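Local coordinates for CalS10 (PDB 6UK5), which probably transfers a methyl group from S-adenosylmethionine to an amino pentose during calicheamicin biosynthesis in Micromonospora echinospora, at residues Ala23-Ala28 / Glu196-Gly201. Sequence-based numbering, arbitrary orientation.
Sequences AEVYEA and ERWLVG. With SAM (S-adenosylmethionine), chain D.
A CH-pi contact joins helix 20-32 to strand 191-202: methyl CG2 of V25 sits over one face of the W198 indole, 3.6 Å from the centroid of its six-membered ring and 19° off the ring normal. The strand lies in a largely antiparallel five-stranded sheet, separate from the seven-stranded Rossmann-type sheet of this S-adenosylmethionine-dependent methyltransferase, and the helix lies between the five-stranded sheet and the bound cofactor. CG2 of V25 is displaced from the ring centre toward the rim, on the CZ3 side, reaching CZ3 of W198 at 3.5 Å. With CG anti to the carbonyl carbon, chi1 of W198 (-60°) swings the indole out from the strand toward the helix, one face turned to V25. The second branch of V25 serves another partner: CG1 approaches CG2 of V200 at 4.1 Å, so one valine spans two residues of the strand. F209 of the adjacent strand 206-216 stacks with W198, and V179 on the other neighbouring strand touches both V25 and W198, so the contact is part of a wider apolar layer. Cutting W198 back to an alanine is likely to leave V25 CG2 with no ring to lie on, cost F209 its stacking partner and open a gap between helix and sheet. All three residues that meet here are buried, and the side-chain contacts among them are apolar. The next residue after V25, Y26, leaves the helix on the flank that faces the cofactor and forms part of the S-adenosylmethionine pocket. With CG anti to the backbone N (chi1 153°), the phenol reaches the methionine carboxylate, whose OXT lies at the ring edge and close to its plane, and Y26 OH donates a hydrogen bond of 2.6 Å to SAM OXT.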
ATOM      1  N   ALA A  23      -4.531   9.028 -13.743  1.00 62.88           N
ATOM      2  CA  ALA A  23      -5.854   8.710 -14.270  1.00 67.54           C
ATOM      3  C   ALA A  23      -6.170   7.228 -14.121  1.00 66.95           C
ATOM      4  O   ALA A  23      -7.325   6.855 -13.882  1.00 68.44           O
ATOM      5  CB  ALA A  23      -5.942   9.124 -15.741  1.00 68.57           C
ATOM      6  N   GLU A  24      -5.156   6.373 -14.247  1.00 67.59           N
ATOM      7  CA  GLU A  24      -5.380   4.931 -14.211  1.00 67.22           C
ATOM      8  C   GLU A  24      -5.836   4.466 -12.832  1.00 64.54           C
ATOM      9  O   GLU A  24      -6.652   3.543 -12.721  1.00 71.54           O
ATOM     10  CB  GLU A  24      -4.094   4.213 -14.625  1.00 70.39           C
ATOM     11  CG  GLU A  24      -4.200   2.701 -14.701  1.00 71.68           C
ATOM     12  CD  GLU A  24      -2.846   2.037 -14.738  1.00 72.73           C
ATOM     13  OE1 GLU A  24      -1.858   2.723 -15.085  1.00 70.76           O
ATOM     14  OE2 GLU A  24      -2.778   0.833 -14.411  1.00 77.19           O
ATOM     15  N   VAL A  25      -5.325   5.094 -11.774  1.00 63.03           N
ATOM     16  CA  VAL A  25      -5.568   4.681 -10.397  1.00 63.79           C
ATOM     17  C   VAL A  25      -6.497   5.629  -9.661  1.00 60.76           C
ATOM     18  O   VAL A  25      -6.855   5.355  -8.506  1.00 60.78           O
ATOM     19  CB  VAL A  25      -4.245   4.542  -9.620  1.00 65.69           C
ATOM     20  CG1 VAL A  25      -3.403   3.413 -10.189  1.00 73.17           C
ATOM     21  CG2 VAL A  25      -3.470   5.858  -9.648  1.00 63.23           C
ATOM     22  N   TYR A  26      -6.903   6.732 -10.289  1.00 60.97           N
ATOM     23  CA  TYR A  26      -7.588   7.795  -9.561  1.00 62.36           C
ATOM     24  C   TYR A  26      -8.923   7.338  -8.980  1.00 62.87           C
ATOM     25  O   TYR A  26      -9.271   7.711  -7.854  1.00 62.34           O
ATOM     26  CB  TYR A  26      -7.773   8.985 -10.506  1.00 62.08           C
ATOM     27  CG  TYR A  26      -8.939   9.879 -10.191  1.00 58.53           C
ATOM     28  CD1 TYR A  26     -10.124   9.785 -10.907  1.00 62.53           C
ATOM     29  CD2 TYR A  26      -8.853  10.832  -9.190  1.00 59.94           C
ATOM     30  CE1 TYR A  26     -11.194  10.608 -10.628  1.00 67.69           C
ATOM     31  CE2 TYR A  26      -9.917  11.657  -8.901  1.00 67.63           C
ATOM     32  CZ  TYR A  26     -11.085  11.545  -9.624  1.00 68.15           C
ATOM     33  OH  TYR A  26     -12.147  12.371  -9.339  1.00 71.21           O
ATOM     34  N   GLU A  27      -9.674   6.518  -9.711  1.00 63.23           N
ATOM     35  CA  GLU A  27     -10.980   6.091  -9.212  1.00 65.25           C
ATOM     36  C   GLU A  27     -10.851   4.991  -8.162  1.00 66.28           C
ATOM     37  O   GLU A  27     -11.581   4.988  -7.165  1.00 64.91           O
ATOM     38  CB  GLU A  27     -11.863   5.627 -10.368  1.00 67.45           C
ATOM     39  CG  GLU A  27     -11.823   6.547 -11.571  1.00 65.69           C
ATOM     40  CD  GLU A  27     -12.799   6.129 -12.648  1.00 71.84           C
ATOM     41  OE1 GLU A  27     -14.011   6.041 -12.351  1.00 71.76           O
ATOM     42  OE2 GLU A  27     -12.349   5.879 -13.789  1.00 76.96           O
ATOM     43  N   ALA A  28      -9.936   4.044  -8.384  1.00 62.76           N
ATOM     44  CA  ALA A  28      -9.733   2.956  -7.436  1.00 62.75           C
ATOM     45  C   ALA A  28      -9.596   3.456  -6.003  1.00 64.86           C
ATOM     46  O   ALA A  28     -10.145   2.854  -5.073  1.00 64.76           O
ATOM     47  CB  ALA A  28      -8.487   2.160  -7.832  1.00 65.58           C
ATOM     48  N   GLU A 196       0.794  13.546  -3.046  1.00 50.89           N
ATOM     49  CA  GLU A 196       0.445  12.139  -3.180  1.00 53.26           C
ATOM     50  C   GLU A 196       1.638  11.369  -3.730  1.00 53.40           C
ATOM     51  O   GLU A 196       2.345  11.857  -4.617  1.00 55.65           O
ATOM     52  CB  GLU A 196      -0.753  11.926  -4.104  1.00 53.80           C
ATOM     53  CG  GLU A 196      -2.095  12.040  -3.419  1.00 53.74           C
ATOM     54  CD  GLU A 196      -3.247  11.997  -4.401  1.00 54.43           C
ATOM     55  OE1 GLU A 196      -3.038  12.346  -5.581  1.00 53.63           O
ATOM     56  OE2 GLU A 196      -4.362  11.608  -3.996  1.00 58.24           O
ATOM     57  N   ARG A 197       1.856  10.166  -3.208  1.00 54.90           N
ATOM     58  CA  ARG A 197       2.926   9.299  -3.687  1.00 56.36           C
ATOM     59  C   ARG A 197       2.391   7.882  -3.806  1.00 56.77           C
ATOM     60  O   ARG A 197       1.935   7.297  -2.819  1.00 52.78           O
ATOM     61  CB  ARG A 197       4.140   9.366  -2.763  1.00 55.75           C
ATOM     62  CG  ARG A 197       4.884  10.674  -2.935  1.00 60.01           C
ATOM     63  CD  ARG A 197       6.046  10.811  -1.989  1.00 59.77           C
ATOM     64  NE  ARG A 197       7.297  10.515  -2.681  1.00 62.10           N
ATOM     65  CZ  ARG A 197       8.502  10.855  -2.240  1.00 67.13           C
ATOM     66  NH1 ARG A 197       8.631  11.526  -1.104  1.00 60.52           N
ATOM     67  NH2 ARG A 197       9.577  10.531  -2.947  1.00 75.99           N
ATOM     68  N   TRP A 198       2.458   7.342  -5.020  1.00 59.84           N
ATOM     69  CA  TRP A 198       1.847   6.072  -5.371  1.00 60.42           C
ATOM     70  C   TRP A 198       2.900   4.999  -5.608  1.00 60.82           C
ATOM     71  O   TRP A 198       4.027   5.286  -6.021  1.00 60.19           O
ATOM     72  CB  TRP A 198       1.005   6.226  -6.641  1.00 60.29           C
ATOM     73  CG  TRP A 198      -0.108   7.219  -6.526  1.00 60.51           C
ATOM     74  CD1 TRP A 198       0.006   8.579  -6.550  1.00 59.41           C
ATOM     75  CD2 TRP A 198      -1.505   6.936  -6.393  1.00 61.97           C
ATOM     76  NE1 TRP A 198      -1.232   9.160  -6.433  1.00 59.20           N
ATOM     77  CE2 TRP A 198      -2.177   8.174  -6.335  1.00 60.91           C
ATOM     78  CE3 TRP A 198      -2.253   5.759  -6.314  1.00 65.41           C
ATOM     79  CZ2 TRP A 198      -3.561   8.267  -6.200  1.00 62.52           C
ATOM     80  CZ3 TRP A 198      -3.626   5.853  -6.178  1.00 61.31           C
ATOM     81  CH2 TRP A 198      -4.265   7.098  -6.124  1.00 58.79           C
ATOM     82  N   LEU A 199       2.516   3.753  -5.336  1.00 63.07           N
ATOM     83  CA  LEU A 199       3.275   2.579  -5.749  1.00 65.87           C
ATOM     84  C   LEU A 199       2.334   1.625  -6.466  1.00 65.55           C
ATOM     85  O   LEU A 199       1.319   1.211  -5.896  1.00 64.09           O
ATOM     86  CB  LEU A 199       3.920   1.874  -4.554  1.00 63.91           C
ATOM     87  CG  LEU A 199       5.154   2.506  -3.913  1.00 69.20           C
ATOM     88  CD1 LEU A 199       5.531   1.720  -2.667  1.00 67.46           C
ATOM     89  CD2 LEU A 199       6.322   2.546  -4.884  1.00 66.92           C
ATOM     90  N   VAL A 200       2.655   1.287  -7.711  1.00 67.47           N
ATOM     91  CA  VAL A 200       1.897   0.308  -8.481  1.00 73.30           C
ATOM     92  C   VAL A 200       2.820  -0.850  -8.831  1.00 73.95           C
ATOM     93  O   VAL A 200       3.823  -0.665  -9.531  1.00 74.90           O
ATOM     94  CB  VAL A 200       1.269   0.911  -9.745  1.00 74.38           C
ATOM     95  CG1 VAL A 200       0.504  -0.162 -10.506  1.00 74.57           C
ATOM     96  CG2 VAL A 200       0.332   2.043  -9.371  1.00 73.22           C
ATOM     97  N   GLY A 201       2.481  -2.038  -8.339  1.00 73.31           N
ATOM     98  CA  GLY A 201       3.179  -3.265  -8.683  1.00 73.66           C
ATOM     99  C   GLY A 201       2.244  -4.166  -9.473  1.00 77.56           C
ATOM    100  O   GLY A 201       1.093  -4.370  -9.086  1.00 77.81           O
TER
HETATM  101  N   SAM D 302     -15.897  15.402 -11.846  1.00 62.92           N
HETATM  102  CA  SAM D 302     -14.621  14.818 -11.585  1.00 65.34           C
HETATM  103  C   SAM D 302     -14.729  13.532 -10.708  1.00 62.85           C
HETATM  104  O   SAM D 302     -15.466  13.570  -9.691  1.00 57.37           O
HETATM  105  OXT SAM D 302     -14.057  12.554 -11.088  1.00 61.42           O
HETATM  106  CB  SAM D 302     -13.708  15.844 -10.900  1.00 62.48           C
HETATM  107  CG  SAM D 302     -12.270  15.396 -11.102  1.00 62.69           C
HETATM  108  SD  SAM D 302     -11.318  16.270  -9.841  1.00 57.16           S
HETATM  109  CE  SAM D 302      -9.868  15.233  -9.745  1.00 68.84           C
HETATM  110  C5' SAM D 302     -10.619  17.767 -10.638  1.00 60.53           C
HETATM  111  C4' SAM D 302     -10.546  17.816 -12.170  1.00 59.88           C
HETATM  112  O4' SAM D 302     -10.568  19.193 -12.587  1.00 64.17           O
HETATM  113  C3' SAM D 302      -9.281  17.196 -12.769  1.00 61.60           C
HETATM  114  O3' SAM D 302      -9.591  15.999 -13.478  1.00 59.25           O
HETATM  115  C2' SAM D 302      -8.735  18.270 -13.731  1.00 62.27           C
HETATM  116  O2' SAM D 302      -8.444  17.732 -15.016  1.00 59.70           O
HETATM  117  C1' SAM D 302      -9.870  19.291 -13.805  1.00 66.02           C
HETATM  118  N9  SAM D 302      -9.434  20.672 -13.967  1.00 66.80           N
HETATM  119  C8  SAM D 302      -8.619  21.396 -13.133  1.00 66.70           C
HETATM  120  N7  SAM D 302      -8.462  22.646 -13.492  1.00 64.22           N
HETATM  121  C5  SAM D 302      -9.230  22.759 -14.638  1.00 63.36           C
HETATM  122  C6  SAM D 302      -9.507  23.842 -15.496  1.00 61.55           C
HETATM  123  N6  SAM D 302      -8.976  25.059 -15.351  1.00 62.09           N
HETATM  124  N1  SAM D 302     -10.350  23.627 -16.529  1.00 59.60           N
HETATM  125  C2  SAM D 302     -10.867  22.405 -16.693  1.00 60.55           C
HETATM  126  N3  SAM D 302     -10.670  21.307 -15.960  1.00 61.54           N
HETATM  127  C4  SAM D 302      -9.839  21.552 -14.943  1.00 63.87           C